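Side-chain contacts in 2,3-bisphosphoglycerate-independent phosphoglycerate mutase (Pyrococcus horikoshii, PDB 2ZKT), which probably interconverts 2-phosphoglycerate and 3-phosphoglycerate in glycolysis, as a metal-binding mutase that needs no bisphosphoglycerate cofactor: residues B[254-259]-B[266-271]; B[245-250]-B[288-293]. One frame throughout, in Å; residues are numbered along the deposited sequence.

Contact 1 (B[254-259]-B[266-271]); sequences LVKGVA and VYTPEG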
ATOM      1  N   LEU B 254       5.498  27.472  -5.623  1.00 49.80           N
ATOM      2  CA  LEU B 254       6.853  27.543  -5.081  1.00 48.88           C
ATOM      3  C   LEU B 254       7.865  26.603  -5.747  1.00 48.88           C
ATOM      4  O   LEU B 254       9.024  26.977  -5.956  1.00 48.36           O
ATOM      5  CB  LEU B 254       6.821  27.286  -3.568  1.00 48.51           C
ATOM      6  CG  LEU B 254       8.161  27.452  -2.841  1.00 47.98           C
ATOM      7  CD1 LEU B 254       8.763  28.817  -3.153  1.00 44.93           C
ATOM      8  CD2 LEU B 254       7.952  27.285  -1.340  1.00 48.87           C
ATOM      9  N   VAL B 255       7.437  25.389  -6.092  1.00 46.99           N
ATOM     10  CA  VAL B 255       8.352  24.443  -6.717  1.00 46.74           C
ATOM     11  C   VAL B 255       8.559  24.767  -8.195  1.00 46.92           C
ATOM     12  O   VAL B 255       9.657  24.551  -8.737  1.00 47.17           O
ATOM     13  CB  VAL B 255       7.856  22.982  -6.537  1.00 47.15           C
ATOM     14  CG1 VAL B 255       8.779  22.006  -7.273  1.00 48.87           C
ATOM     15  CG2 VAL B 255       7.812  22.640  -5.044  1.00 47.97           C
ATOM     16  N   LYS B 256       7.520  25.284  -8.850  1.00 47.63           N
ATOM     17  CA  LYS B 256       7.634  25.662 -10.261  1.00 48.62           C
ATOM     18  C   LYS B 256       8.653  26.806 -10.328  1.00 47.86           C
ATOM     19  O   LYS B 256       9.441  26.904 -11.279  1.00 49.60           O
ATOM     20  CB  LYS B 256       6.290  26.161 -10.799  1.00 50.10           C
ATOM     21  CG  LYS B 256       5.169  25.132 -10.769  1.00 54.98           C
ATOM     22  CD  LYS B 256       3.844  25.777 -11.144  1.00 62.99           C
ATOM     23  CE  LYS B 256       3.926  26.438 -12.519  1.00 67.94           C
ATOM     24  NZ  LYS B 256       2.683  27.197 -12.842  1.00 75.15           N
ATOM     25  N   GLY B 257       8.624  27.657  -9.296  1.00 47.04           N
ATOM     26  CA  GLY B 257       9.531  28.798  -9.217  1.00 46.70           C
ATOM     27  C   GLY B 257      10.990  28.385  -9.122  1.00 47.04           C
ATOM     28  O   GLY B 257      11.842  28.868  -9.876  1.00 47.05           O
ATOM     29  N   VAL B 258      11.288  27.482  -8.186  1.00 46.34           N
ATOM     30  CA  VAL B 258      12.656  27.006  -8.025  1.00 47.59           C
ATOM     31  C   VAL B 258      13.114  26.365  -9.334  1.00 46.97           C
ATOM     32  O   VAL B 258      14.192  26.668  -9.844  1.00 48.30           O
ATOM     33  CB  VAL B 258      12.758  25.970  -6.873  1.00 48.15           C
ATOM     34  CG1 VAL B 258      14.175  25.389  -6.819  1.00 49.44           C
ATOM     35  CG2 VAL B 258      12.399  26.642  -5.538  1.00 45.89           C
ATOM     36  N   ALA B 259      12.286  25.481  -9.887  1.00 47.54           N
ATOM     37  CA  ALA B 259      12.631  24.806 -11.133  1.00 47.83           C
ATOM     38  C   ALA B 259      12.930  25.820 -12.238  1.00 48.30           C
ATOM     39  O   ALA B 259      13.900  25.666 -12.988  1.00 49.62           O
ATOM     40  CB  ALA B 259      11.501  23.883 -11.551  1.00 47.45           C
ATOM     41  N   VAL B 266       9.065  24.525 -17.177  1.00 55.90           N
ATOM     42  CA  VAL B 266       7.959  23.981 -16.396  1.00 56.92           C
ATOM     43  C   VAL B 266       6.617  23.836 -17.119  1.00 56.84           C
ATOM     44  O   VAL B 266       6.185  24.722 -17.860  1.00 57.57           O
ATOM     45  CB  VAL B 266       7.769  24.804 -15.094  1.00 56.67           C
ATOM     46  CG1 VAL B 266       6.583  24.273 -14.292  1.00 57.31           C
ATOM     47  CG2 VAL B 266       9.046  24.720 -14.254  1.00 57.50           C
ATOM     48  N   TYR B 267       5.974  22.689 -16.891  1.00 57.52           N
ATOM     49  CA  TYR B 267       4.680  22.366 -17.481  1.00 56.83           C
ATOM     50  C   TYR B 267       3.701  22.000 -16.377  1.00 57.72           C
ATOM     51  O   TYR B 267       4.081  21.388 -15.372  1.00 56.99           O
ATOM     52  CB  TYR B 267       4.798  21.168 -18.428  1.00 55.37           C
ATOM     53  CG  TYR B 267       5.643  21.428 -19.654  1.00 55.02           C
ATOM     54  CD1 TYR B 267       7.030  21.252 -19.617  1.00 51.22           C
ATOM     55  CD2 TYR B 267       5.061  21.846 -20.854  1.00 57.19           C
ATOM     56  CE1 TYR B 267       7.816  21.484 -20.740  1.00 53.71           C
ATOM     57  CE2 TYR B 267       5.844  22.084 -21.994  1.00 54.40           C
ATOM     58  CZ  TYR B 267       7.222  21.899 -21.931  1.00 53.46           C
ATOM     59  OH  TYR B 267       8.007  22.128 -23.048  1.00 53.27           O
ATOM     60  N   THR B 268       2.441  22.382 -16.574  1.00 58.53           N
ATOM     61  CA  THR B 268       1.373  22.075 -15.630  1.00 59.24           C
ATOM     62  C   THR B 268       0.227  21.565 -16.502  1.00 61.25           C
ATOM     63  O   THR B 268      -0.579  22.347 -17.007  1.00 60.83           O
ATOM     64  CB  THR B 268       0.910  23.329 -14.870  1.00 59.08           C
ATOM     65  OG1 THR B 268       2.054  24.030 -14.345  1.00 57.70           O
ATOM     66  CG2 THR B 268      -0.018  22.936 -13.721  1.00 57.89           C
ATOM     67  N   PRO B 269       0.150  20.238 -16.703  1.00 63.23           N
ATOM     68  CA  PRO B 269      -0.913  19.660 -17.533  1.00 64.14           C
ATOM     69  C   PRO B 269      -2.314  19.895 -16.969  1.00 66.06           C
ATOM     70  O   PRO B 269      -2.478  20.229 -15.789  1.00 66.58           O
ATOM     71  CB  PRO B 269      -0.536  18.176 -17.576  1.00 64.05           C
ATOM     72  CG  PRO B 269       0.042  17.959 -16.215  1.00 64.17           C
ATOM     73  CD  PRO B 269       0.941  19.172 -16.051  1.00 63.34           C
ATOM     74  N   GLU B 270      -3.322  19.724 -17.832  1.00 66.45           N
ATOM     75  CA  GLU B 270      -4.720  19.906 -17.450  1.00 67.01           C
ATOM     76  C   GLU B 270      -5.091  18.962 -16.301  1.00 66.60           C
ATOM     77  O   GLU B 270      -4.937  17.742 -16.421  1.00 66.99           O
ATOM     78  CB  GLU B 270      -5.633  19.623 -18.652  1.00 68.16           C
ATOM     79  CG  GLU B 270      -5.448  20.577 -19.830  1.00 72.71           C
ATOM     80  CD  GLU B 270      -5.918  21.993 -19.523  1.00 79.46           C
ATOM     81  OE1 GLU B 270      -7.103  22.161 -19.147  1.00 83.20           O
ATOM     82  OE2 GLU B 270      -5.108  22.940 -19.662  1.00 82.38           O
ATOM     83  N   GLY B 271      -5.575  19.526 -15.192  1.00 65.14           N
ATOM     84  CA  GLY B 271      -5.969  18.699 -14.058  1.00 65.19           C
ATOM     85  C   GLY B 271      -5.031  18.723 -12.855  1.00 64.80           C
ATOM     86  O   GLY B 271      -5.451  18.419 -11.730  1.00 64.83           O
TER
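Val266 presses its two methyls against helix 253-261, CG2 on Ala259 and the Lys256 carbonyl, CG1 on the Lys256 side chain. CG2 sits over Ala259 CB and Lys256 O, lying 3.7 Å from Ala259 CB and equally 3.7 Å from Lys256 O. CG1 is placed by its torsion, trans to the backbone N (chi1 178°), and meets the aliphatic part of Lys256, with CG1 3.9 Å from Lys256 CE. This is the close-packed half: Ala259 is buried, and the lysine and valine side chains cross at about a right angle.

Toward Thr268 the contact thins out to the solvent side. The lysine chain bends at chi3 (57°), which brings Lys256 CE to 3.6 Å from Thr268 OG1. Lys256 NZ is also 3.6 Å from Thr268 OG1, too long to count as a hydrogen bond, and the hydroxyl is bonded instead to Ile250 O. With an alanine in place of Lys256, the methylene chain across Val266 CG1 would be gone, and that methyl and the Thr268 hydroxyl would probably be left more open to water.

No hydrogen bond joins the two segments, so they meet through side-chain packing and one carbonyl oxygen. Helix 253-261 follows strand 246-249 and leads into strand 265-267, its parallel neighbour in the sheet; Val266 against Ala259 and Lys256 is thus the helix-to-strand interface of a beta-alpha-beta unit.

Contact 2 (B[245-250]-B[288-293]); sequences KAAGVI and VELLKD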
ATOM      1  N   LYS B 245      18.647  19.229 -21.919  1.00 48.01           N
ATOM      2  CA  LYS B 245      17.387  19.956 -22.049  1.00 50.26           C
ATOM      3  C   LYS B 245      16.626  19.384 -20.859  1.00 49.76           C
ATOM      4  O   LYS B 245      16.552  18.153 -20.705  1.00 49.45           O
ATOM      5  CB  LYS B 245      16.655  19.608 -23.358  1.00 49.51           C
ATOM      6  CG  LYS B 245      17.353  20.121 -24.613  1.00 52.26           C
ATOM      7  CD  LYS B 245      16.629  19.664 -25.877  1.00 52.80           C
ATOM      8  CE  LYS B 245      17.347  20.163 -27.129  1.00 61.38           C
ATOM      9  NZ  LYS B 245      16.677  19.706 -28.390  1.00 68.45           N
ATOM     10  N   ALA B 246      16.093  20.261 -20.007  1.00 50.31           N
ATOM     11  CA  ALA B 246      15.379  19.818 -18.819  1.00 49.42           C
ATOM     12  C   ALA B 246      13.965  20.389 -18.701  1.00 49.45           C
ATOM     13  O   ALA B 246      13.766  21.606 -18.785  1.00 50.65           O
ATOM     14  CB  ALA B 246      16.200  20.180 -17.573  1.00 48.71           C
ATOM     15  N   ALA B 247      12.989  19.500 -18.484  1.00 48.75           N
ATOM     16  CA  ALA B 247      11.586  19.894 -18.334  1.00 48.27           C
ATOM     17  C   ALA B 247      11.010  19.349 -17.025  1.00 49.14           C
ATOM     18  O   ALA B 247      11.497  18.354 -16.488  1.00 48.79           O
ATOM     19  CB  ALA B 247      10.762  19.370 -19.509  1.00 47.80           C
ATOM     20  N   GLY B 248       9.964  19.999 -16.517  1.00 48.98           N
ATOM     21  CA  GLY B 248       9.343  19.539 -15.279  1.00 47.72           C
ATOM     22  C   GLY B 248       7.817  19.616 -15.270  1.00 47.78           C
ATOM     23  O   GLY B 248       7.222  20.573 -15.777  1.00 47.27           O
ATOM     24  N   VAL B 249       7.185  18.590 -14.705  1.00 47.22           N
ATOM     25  CA  VAL B 249       5.730  18.545 -14.582  1.00 49.30           C
ATOM     26  C   VAL B 249       5.460  18.981 -13.143  1.00 49.78           C
ATOM     27  O   VAL B 249       5.676  18.215 -12.201  1.00 51.06           O
ATOM     28  CB  VAL B 249       5.196  17.113 -14.799  1.00 48.29           C
ATOM     29  CG1 VAL B 249       3.695  17.073 -14.544  1.00 50.30           C
ATOM     30  CG2 VAL B 249       5.512  16.659 -16.209  1.00 47.09           C
ATOM     31  N   ILE B 250       4.990  20.214 -12.966  1.00 51.42           N
ATOM     32  CA  ILE B 250       4.766  20.730 -11.620  1.00 50.51           C
ATOM     33  C   ILE B 250       3.493  21.565 -11.507  1.00 51.63           C
ATOM     34  O   ILE B 250       3.104  22.245 -12.455  1.00 50.84           O
ATOM     35  CB  ILE B 250       5.960  21.610 -11.211  1.00 51.45           C
ATOM     36  CG1 ILE B 250       7.269  20.897 -11.591  1.00 46.95           C
ATOM     37  CG2 ILE B 250       5.885  21.945  -9.718  1.00 48.50           C
ATOM     38  CD1 ILE B 250       8.505  21.754 -11.442  1.00 49.08           C
ATOM     39  N   VAL B 288       5.846  11.294 -19.654  1.00 50.73           N
ATOM     40  CA  VAL B 288       6.212  10.386 -20.741  1.00 51.80           C
ATOM     41  C   VAL B 288       6.391  11.150 -22.062  1.00 52.68           C
ATOM     42  O   VAL B 288       7.319  10.866 -22.832  1.00 53.70           O
ATOM     43  CB  VAL B 288       5.136   9.300 -20.943  1.00 52.04           C
ATOM     44  CG1 VAL B 288       5.577   8.327 -22.044  1.00 54.11           C
ATOM     45  CG2 VAL B 288       4.897   8.561 -19.633  1.00 51.13           C
ATOM     46  N   GLU B 289       5.499  12.111 -22.323  1.00 52.94           N
ATOM     47  CA  GLU B 289       5.581  12.920 -23.544  1.00 55.40           C
ATOM     48  C   GLU B 289       6.904  13.685 -23.570  1.00 54.02           C
ATOM     49  O   GLU B 289       7.668  13.595 -24.536  1.00 53.95           O
ATOM     50  CB  GLU B 289       4.432  13.942 -23.615  1.00 55.58           C
ATOM     51  CG  GLU B 289       3.065  13.393 -24.019  1.00 57.06           C
ATOM     52  CD  GLU B 289       2.023  14.501 -24.164  1.00 60.30           C
ATOM     53  OE1 GLU B 289       2.219  15.405 -25.015  1.00 64.41           O
ATOM     54  OE2 GLU B 289       1.010  14.477 -23.421  1.00 67.66           O
ATOM     55  N   LEU B 290       7.160  14.441 -22.496  1.00 54.07           N
ATOM     56  CA  LEU B 290       8.381  15.247 -22.368  1.00 54.42           C
ATOM     57  C   LEU B 290       9.685  14.452 -22.503  1.00 54.09           C
ATOM     58  O   LEU B 290      10.679  14.972 -23.009  1.00 55.47           O
ATOM     59  CB  LEU B 290       8.377  16.006 -21.034  1.00 53.39           C
ATOM     60  CG  LEU B 290       7.243  17.029 -20.865  1.00 55.71           C
ATOM     61  CD1 LEU B 290       7.191  17.491 -19.410  1.00 53.47           C
ATOM     62  CD2 LEU B 290       7.451  18.213 -21.823  1.00 48.63           C
ATOM     63  N   LEU B 291       9.687  13.196 -22.054  1.00 54.62           N
ATOM     64  CA  LEU B 291      10.900  12.388 -22.163  1.00 54.81           C
ATOM     65  C   LEU B 291      11.334  12.271 -23.624  1.00 55.76           C
ATOM     66  O   LEU B 291      12.521  12.107 -23.917  1.00 54.71           O
ATOM     67  CB  LEU B 291      10.678  10.987 -21.559  1.00 54.30           C
ATOM     68  CG  LEU B 291      10.918  10.872 -20.037  1.00 54.97           C
ATOM     69  CD1 LEU B 291      10.427   9.522 -19.527  1.00 51.98           C
ATOM     70  CD2 LEU B 291      12.408  11.031 -19.738  1.00 53.27           C
ATOM     71  N   LYS B 292      10.367  12.376 -24.538  1.00 56.62           N
ATOM     72  CA  LYS B 292      10.650  12.281 -25.973  1.00 58.12           C
ATOM     73  C   LYS B 292      11.411  13.487 -26.541  1.00 57.16           C
ATOM     74  O   LYS B 292      12.017  13.378 -27.603  1.00 58.62           O
ATOM     75  CB  LYS B 292       9.343  12.091 -26.765  1.00 58.16           C
ATOM     76  CG  LYS B 292       8.674  10.732 -26.556  1.00 58.56           C
ATOM     77  CD  LYS B 292       7.320  10.668 -27.244  1.00 61.56           C
ATOM     78  CE  LYS B 292       6.612   9.346 -26.954  1.00 70.94           C
ATOM     79  NZ  LYS B 292       5.217   9.317 -27.500  1.00 75.07           N
ATOM     80  N   ASP B 293      11.390  14.629 -25.848  1.00 56.89           N
ATOM     81  CA  ASP B 293      12.092  15.815 -26.353  1.00 57.72           C
ATOM     82  C   ASP B 293      13.069  16.452 -25.362  1.00 57.05           C
ATOM     83  O   ASP B 293      13.709  17.462 -25.667  1.00 57.51           O
ATOM     84  CB  ASP B 293      11.079  16.879 -26.808  1.00 57.88           C
ATOM     85  CG  ASP B 293      10.236  16.420 -27.990  1.00 59.01           C
ATOM     86  OD1 ASP B 293      10.821  16.071 -29.046  1.00 60.69           O
ATOM     87  OD2 ASP B 293       8.988  16.411 -27.860  1.00 63.03           O
TER
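Leu290 turns its CG trans to its own carbonyl carbon (chi1 -63°), and an extended second torsion (chi2 169°) carries CD1 out to strand 246-249. Val249 has the matching disposition: CG1 lies trans to the backbone N (chi1 175°), leaving CG2 beside that N, and CG2 is the branch that meets the leucine. The result is a methyl-to-methyl approach of 3.7 Å between Val249 CG2 and Leu290 CD1, the two side chains running obliquely past each other. The same leucine methyl also reaches Ala247, with Leu290 CD1 4.0 Å from Ala247 CB. One branch therefore serves two strand residues that lie two positions apart and so point to the same face of the sheet. The small side chain of Ala247 is consistent with the close approach of the backbones here, its CA being 6.9 Å from Leu290 CA.

Helix 280-291 thus lies against one face of the mixed sheet at the core of this alkaline phosphatase-clan domain, while Ile250 packs on helix 253-261, an alpha/beta/alpha layering. Tyr267 and Val297, on the strands flanking 246-249, also touch Leu290, which is buried.

At the other end the contact opens to solvent. One methylene of the extended Lys245 chain, CD, passes Asp293, standing 3.7 Å from the backbone O of Asp293. The opposite charges do not meet: Lys245 NZ and Asp293 OD1 are 6.9 Å apart, so any attraction between them is probably weak and screened by water. The lysine is held instead through its main chain, where Lys245 N donates to Asp295 OD2, just ahead of strand 296-301.

Contact 1 is nested in the chain loop closed by contact 2, and their centres are about 12 Å apart. Strands 246-249 and 265-267, parallel neighbours, join them: Tyr267 N probably donates a hydrogen bond to Gly248 O at 2.7 Å, and the bond of Thr268 to Ile250 adds a second tie. Side chains also connect the two, Lys256 CG lying 3.4 Å from Ile250 CG2 and Tyr267 CE1 3.5 Å from Leu290 CD2. Helices 253-261 and 280-291 pack on different faces of the same sheet, since Ala247 and Val249 face helix 280-291 whereas Ile250, the next residue along, packs on helix 253-261. The side chain of Lys256 is about 12 Å from a bound zinc ion, too far to bind it.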